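Local structure of Z-ring associated protein G (Haemophilus ducreyi, 6UN9) at residues A[37-40]-A[41-44]; A[66-69]-A[70-74]. The protein probably takes part in cell division, cell envelope biogenesis and cell shape maintenance, likely linking the Z-ring to septal peptidoglycan synthesis through a tetrameric alpha-helical coiled coil. The protein carries 2 engineered substitutions. All coordinates share one frame; numbering follows the deposited sequence.

Contact 1 (A[37-40]-A[41-44]); sequences QQLE and RHFE
L39 and F43, four residues apart, meet through both backbone and side chain. The carbonyl oxygen of L39 takes the amide of F43, with F43 N to L39 O at 3.0 Å and an N-H...O angle of 167°. The amide of H42 leans on the same oxygen, H42 N to L39 O 2.8 Å, but at 125° this second bond is weak. One acceptor thus serves two donors where helix 42-69 begins after the break that follows helix 16-37, within the predicted coiled coil. On the apolar side, the L39 and F43 side chains run side by side, and methyl CD2 of L39 rests against CE2 of F43 at 3.7 Å. CG of H42 stands anti to the backbone N (chi1 157°), and the imidazole lies with its CD2 over the centre of one face of the F43 ring. H42 is buried in the tetramer. While its amide is used within its own chain, its NE2 and carbonyl oxygen are answered by other chains: NE2 bonds to NE2 of H42 in the fourth subunit, and the carbonyl oxygen receives NE2 of H63 from the third. L39 also packs on L39 of the fourth subunit.

Contact 2 (A[66-69]-A[70-74]); sequences QNSE and QLLPE
This is a local contact at the C-terminal end of helix 42-69, where the last helical residues, 66-69, run into the loop of 70-74 and side-chain carbons of Q70, L71 and L72 lie against the carbonyl oxygens four residues earlier. Two i to i+4 bonds span the join, and both are weak. Q70 N reaches Q66 O at 2.7 Å with an N-H...O angle of only 117°, while L72 N lies 3.5 Å from S68 O. Helical hydrogen bonding is therefore fraying as the chain leaves the helix, and much of the remaining contact is made by carbon atoms. CB of Q70 touches Q66 O at 3.2 Å, and its CG lies almost as near. In L71, chi1 of -80° and chi2 of 56° together turn methyl CD1 toward N67 O, 3.6 Å away. L72 makes a similar approach through CB, 3.4 Å from S68 O, but its chain is extended at chi2, and CD1 passes S68 OG at 4.2 Å. That hydroxyl hydrogen-bonds to OE1 of Q77 in the same chain, while OD1 of N67 has a weak bond to ND1 of H42 in the third subunit. In the tetramer, L71 and L72 both pack on L39 of the second subunit.

In the fold
Contacts 1 and 2 mark the two ends of helix 42-69: residues 37-44 lead into it and 66-74 lead out. Within one chain they do not touch; their centres are about 44 Å apart and their nearest atoms about 28 Å. Contact 1 lies about 8 Å from the centre of the chain and contact 2 lies about 37 Å from it, centre to centre. The tetramer brings equivalent regions together across chains: F43 packs on S68 of the second subunit, and L39 meets L71 of the third. The start of the helix in one copy is thereby set against its end in others, a pairing that antiparallel neighbours would produce.

Contact 1 (A[37-40]-A[41-44])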
ATOM      1  N   GLN A  37      24.531   3.067  11.523  1.00 88.93           N
ATOM      2  CA  GLN A  37      23.404   3.270  12.414  1.00 88.27           C
ATOM      3  C   GLN A  37      22.361   4.225  11.831  1.00 95.34           C
ATOM      4  O   GLN A  37      21.441   4.634  12.552  1.00 91.56           O
ATOM      5  CB  GLN A  37      23.884   3.745  13.791  1.00 80.75           C
ATOM      6  CG  GLN A  37      24.215   5.220  13.912  1.00 91.28           C
ATOM      7  CD  GLN A  37      24.549   5.606  15.345  1.00109.23           C
ATOM      8  OE1 GLN A  37      25.229   4.862  16.059  1.00118.53           O
ATOM      9  NE2 GLN A  37      24.067   6.768  15.776  1.00104.00           N
ATOM     10  N   GLN A  38      22.472   4.590  10.549  1.00 74.27           N
ATOM     11  CA  GLN A  38      21.344   5.187   9.857  1.00 68.38           C
ATOM     12  C   GLN A  38      20.833   4.296   8.741  1.00 80.26           C
ATOM     13  O   GLN A  38      19.881   4.676   8.048  1.00 83.85           O
ATOM     14  CB  GLN A  38      21.673   6.595   9.337  1.00 68.06           C
ATOM     15  CG  GLN A  38      22.784   6.724   8.322  1.00 98.49           C
ATOM     16  CD  GLN A  38      23.299   8.180   8.184  1.00102.42           C
ATOM     17  OE1 GLN A  38      22.831   9.105   8.879  1.00 90.64           O
ATOM     18  NE2 GLN A  38      24.284   8.376   7.293  1.00 86.69           N
ATOM     19  N   LEU A  39      21.439   3.121   8.557  1.00 81.59           N
ATOM     20  CA  LEU A  39      20.754   2.014   7.898  1.00 76.66           C
ATOM     21  C   LEU A  39      19.871   1.277   8.897  1.00 78.08           C
ATOM     22  O   LEU A  39      18.696   1.009   8.625  1.00 83.52           O
ATOM     23  CB  LEU A  39      21.768   1.053   7.272  1.00 68.60           C
ATOM     24  CG  LEU A  39      21.979   1.098   5.766  1.00 72.35           C
ATOM     25  CD1 LEU A  39      22.657  -0.180   5.360  1.00 68.77           C
ATOM     26  CD2 LEU A  39      20.669   1.280   4.966  1.00 73.35           C
ATOM     27  N   GLU A  40      20.427   0.960  10.072  1.00 81.41           N
ATOM     28  CA  GLU A  40      19.637   0.358  11.137  1.00 89.83           C
ATOM     29  C   GLU A  40      18.418   1.203  11.468  1.00 85.65           C
ATOM     30  O   GLU A  40      17.391   0.659  11.878  1.00 80.91           O
ATOM     31  CB  GLU A  40      20.504   0.139  12.386  1.00 99.02           C
ATOM     32  CG  GLU A  40      21.205  -1.233  12.403  1.00126.33           C
ATOM     33  CD  GLU A  40      22.316  -1.373  13.449  1.00137.47           C
ATOM     34  OE1 GLU A  40      23.047  -2.395  13.394  1.00132.51           O
ATOM     35  OE2 GLU A  40      22.460  -0.475  14.312  1.00136.32           O
ATOM     36  N   ARG A  41      18.509   2.526  11.294  1.00 91.40           N
ATOM     37  CA  ARG A  41      17.352   3.389  11.507  1.00 89.97           C
ATOM     38  C   ARG A  41      16.357   3.258  10.362  1.00 91.88           C
ATOM     39  O   ARG A  41      15.142   3.317  10.576  1.00 91.34           O
ATOM     40  CB  ARG A  41      17.808   4.846  11.678  1.00 87.78           C
ATOM     41  CG  ARG A  41      16.798   5.937  11.298  1.00108.11           C
ATOM     42  CD  ARG A  41      15.635   6.064  12.302  1.00123.99           C
ATOM     43  NE  ARG A  41      15.067   7.415  12.318  1.00126.09           N
ATOM     44  CZ  ARG A  41      15.421   8.364  13.184  1.00117.46           C
ATOM     45  NH1 ARG A  41      16.335   8.111  14.115  1.00116.20           N
ATOM     46  NH2 ARG A  41      14.862   9.568  13.127  1.00108.42           N
ATOM     47  N   HIS A  42      16.853   3.046   9.147  1.00 79.26           N
ATOM     48  CA  HIS A  42      15.987   3.066   7.983  1.00 67.90           C
ATOM     49  C   HIS A  42      15.166   1.791   7.867  1.00 71.95           C
ATOM     50  O   HIS A  42      13.963   1.859   7.621  1.00 77.45           O
ATOM     51  CB  HIS A  42      16.834   3.296   6.749  1.00 67.44           C
ATOM     52  CG  HIS A  42      16.211   2.825   5.477  1.00 67.16           C
ATOM     53  ND1 HIS A  42      15.556   3.673   4.614  1.00 66.71           N
ATOM     54  CD2 HIS A  42      16.189   1.599   4.897  1.00 70.35           C
ATOM     55  CE1 HIS A  42      15.150   2.988   3.557  1.00 73.01           C
ATOM     56  NE2 HIS A  42      15.522   1.728   3.705  1.00 67.03           N
ATOM     57  N   PHE A  43      15.785   0.631   8.052  1.00 68.68           N
ATOM     58  CA  PHE A  43      15.052  -0.622   8.054  1.00 69.19           C
ATOM     59  C   PHE A  43      14.223  -0.829   9.309  1.00 74.90           C
ATOM     60  O   PHE A  43      13.409  -1.753   9.345  1.00 89.40           O
ATOM     61  CB  PHE A  43      16.007  -1.805   7.880  1.00 69.70           C
ATOM     62  CG  PHE A  43      16.590  -1.890   6.518  1.00 69.29           C
ATOM     63  CD1 PHE A  43      15.802  -2.222   5.443  1.00 69.10           C
ATOM     64  CD2 PHE A  43      17.928  -1.601   6.302  1.00103.92           C
ATOM     65  CE1 PHE A  43      16.316  -2.280   4.180  1.00 68.87           C
ATOM     66  CE2 PHE A  43      18.465  -1.661   5.030  1.00102.56           C
ATOM     67  CZ  PHE A  43      17.651  -1.999   3.966  1.00104.80           C
ATOM     68  N   GLU A  44      14.393  -0.012  10.338  1.00 69.99           N
ATOM     69  CA  GLU A  44      13.476  -0.183  11.448  1.00 70.72           C
ATOM     70  C   GLU A  44      12.259   0.710  11.288  1.00 78.83           C
ATOM     71  O   GLU A  44      11.141   0.279  11.564  1.00 79.95           O
ATOM     72  CB  GLU A  44      14.168   0.090  12.782  1.00 71.38           C
ATOM     73  CG  GLU A  44      13.598  -0.777  13.908  1.00 98.73           C
ATOM     74  CD  GLU A  44      14.367  -0.708  15.225  1.00107.62           C
ATOM     75  OE1 GLU A  44      15.503  -0.170  15.260  1.00117.16           O
ATOM     76  OE2 GLU A  44      13.820  -1.209  16.237  1.00102.41           O
TER

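Contact 2 (A[66-69]-A[70-74])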
ATOM      1  N   GLN A  66     -16.557  -9.526   3.682  1.00100.27           N
ATOM      2  CA  GLN A  66     -17.911  -9.680   4.189  1.00 84.60           C
ATOM      3  C   GLN A  66     -18.932  -8.972   3.302  1.00 89.38           C
ATOM      4  O   GLN A  66     -19.873  -9.619   2.835  1.00113.11           O
ATOM      5  CB  GLN A  66     -17.997  -9.213   5.651  1.00 88.02           C
ATOM      6  CG  GLN A  66     -17.267  -7.920   5.990  1.00 95.47           C
ATOM      7  CD  GLN A  66     -16.539  -7.971   7.351  1.00 99.17           C
ATOM      8  OE1 GLN A  66     -16.373  -9.041   7.943  1.00103.79           O
ATOM      9  NE2 GLN A  66     -16.093  -6.808   7.835  1.00 89.98           N
ATOM     10  N   ASN A  67     -18.749  -7.676   3.011  1.00 74.94           N
ATOM     11  CA  ASN A  67     -19.701  -6.967   2.144  1.00 74.05           C
ATOM     12  C   ASN A  67     -19.892  -7.613   0.771  1.00 85.35           C
ATOM     13  O   ASN A  67     -20.791  -7.195   0.032  1.00 86.66           O
ATOM     14  CB  ASN A  67     -19.303  -5.514   1.925  1.00 72.78           C
ATOM     15  CG  ASN A  67     -19.694  -4.630   3.079  1.00 73.95           C
ATOM     16  OD1 ASN A  67     -20.037  -3.457   2.896  1.00 74.95           O
ATOM     17  ND2 ASN A  67     -19.659  -5.187   4.284  1.00 74.29           N
ATOM     18  N   SER A  68     -19.089  -8.602   0.395  1.00 88.35           N
ATOM     19  CA  SER A  68     -19.404  -9.293  -0.847  1.00 85.34           C
ATOM     20  C   SER A  68     -20.248 -10.535  -0.593  1.00111.52           C
ATOM     21  O   SER A  68     -21.179 -10.830  -1.355  1.00118.70           O
ATOM     22  CB  SER A  68     -18.126  -9.664  -1.592  1.00 73.86           C
ATOM     23  OG  SER A  68     -18.424 -10.315  -2.811  1.00 73.97           O
ATOM     24  N   GLU A  69     -19.952 -11.268   0.472  1.00111.81           N
ATOM     25  CA  GLU A  69     -20.820 -12.371   0.853  1.00115.69           C
ATOM     26  C   GLU A  69     -22.051 -11.898   1.615  1.00106.26           C
ATOM     27  O   GLU A  69     -22.899 -12.726   1.960  1.00 92.12           O
ATOM     28  CB  GLU A  69     -20.043 -13.398   1.684  1.00121.31           C
ATOM     29  CG  GLU A  69     -20.126 -14.826   1.140  1.00133.27           C
ATOM     30  CD  GLU A  69     -20.979 -15.754   2.004  1.00150.84           C
ATOM     31  OE1 GLU A  69     -22.035 -15.317   2.521  1.00153.94           O
ATOM     32  OE2 GLU A  69     -20.586 -16.931   2.169  1.00154.46           O
ATOM     33  N   GLN A  70     -22.183 -10.596   1.876  1.00 99.60           N
ATOM     34  CA  GLN A  70     -23.331 -10.090   2.611  1.00102.00           C
ATOM     35  C   GLN A  70     -24.245  -9.194   1.793  1.00 98.20           C
ATOM     36  O   GLN A  70     -25.291  -8.789   2.307  1.00107.61           O
ATOM     37  CB  GLN A  70     -22.884  -9.326   3.866  1.00100.24           C
ATOM     38  CG  GLN A  70     -22.358 -10.233   4.959  1.00113.60           C
ATOM     39  CD  GLN A  70     -22.719  -9.752   6.349  1.00121.23           C
ATOM     40  OE1 GLN A  70     -23.049  -8.585   6.552  1.00122.65           O
ATOM     41  NE2 GLN A  70     -22.662 -10.659   7.317  1.00123.03           N
ATOM     42  N   LEU A  71     -23.884  -8.850   0.560  1.00 81.44           N
ATOM     43  CA  LEU A  71     -24.792  -8.131  -0.323  1.00 74.73           C
ATOM     44  C   LEU A  71     -25.137  -8.940  -1.559  1.00 74.76           C
ATOM     45  O   LEU A  71     -25.944  -8.488  -2.377  1.00 89.48           O
ATOM     46  CB  LEU A  71     -24.209  -6.766  -0.725  1.00 73.28           C
ATOM     47  CG  LEU A  71     -24.328  -5.591   0.264  1.00 73.09           C
ATOM     48  CD1 LEU A  71     -23.723  -5.930   1.587  1.00 74.02           C
ATOM     49  CD2 LEU A  71     -23.704  -4.316  -0.259  1.00 71.79           C
ATOM     50  N   LEU A  72     -24.571 -10.141  -1.688  1.00 77.70           N
ATOM     51  CA  LEU A  72     -24.777 -11.019  -2.841  1.00103.79           C
ATOM     52  C   LEU A  72     -25.027 -12.434  -2.338  1.00111.37           C
ATOM     53  O   LEU A  72     -24.258 -13.354  -2.622  1.00 95.96           O
ATOM     54  CB  LEU A  72     -23.569 -10.988  -3.782  1.00109.38           C
ATOM     55  CG  LEU A  72     -22.947  -9.729  -4.408  1.00 91.20           C
ATOM     56  CD1 LEU A  72     -21.772 -10.132  -5.301  1.00 77.78           C
ATOM     57  CD2 LEU A  72     -23.966  -8.930  -5.210  1.00 93.78           C
ATOM     58  N   PRO A  73     -26.117 -12.649  -1.605  1.00131.58           N
ATOM     59  CA  PRO A  73     -26.258 -13.905  -0.846  1.00143.99           C
ATOM     60  C   PRO A  73     -26.298 -15.140  -1.735  1.00137.62           C
ATOM     61  O   PRO A  73     -25.448 -16.032  -1.621  1.00135.46           O
ATOM     62  CB  PRO A  73     -27.583 -13.719  -0.095  1.00148.35           C
ATOM     63  CG  PRO A  73     -27.966 -12.279  -0.300  1.00143.64           C
ATOM     64  CD  PRO A  73     -27.346 -11.842  -1.567  1.00135.69           C
ATOM     65  N   GLU A  74     -27.283 -15.195  -2.632  1.00133.99           N
ATOM     66  CA  GLU A  74     -27.352 -16.317  -3.558  1.00139.13           C
ATOM     67  C   GLU A  74     -26.123 -16.369  -4.459  1.00133.55           C
ATOM     68  O   GLU A  74     -25.673 -17.462  -4.826  1.00137.93           O
ATOM     69  CB  GLU A  74     -28.642 -16.241  -4.391  1.00138.84           C
TER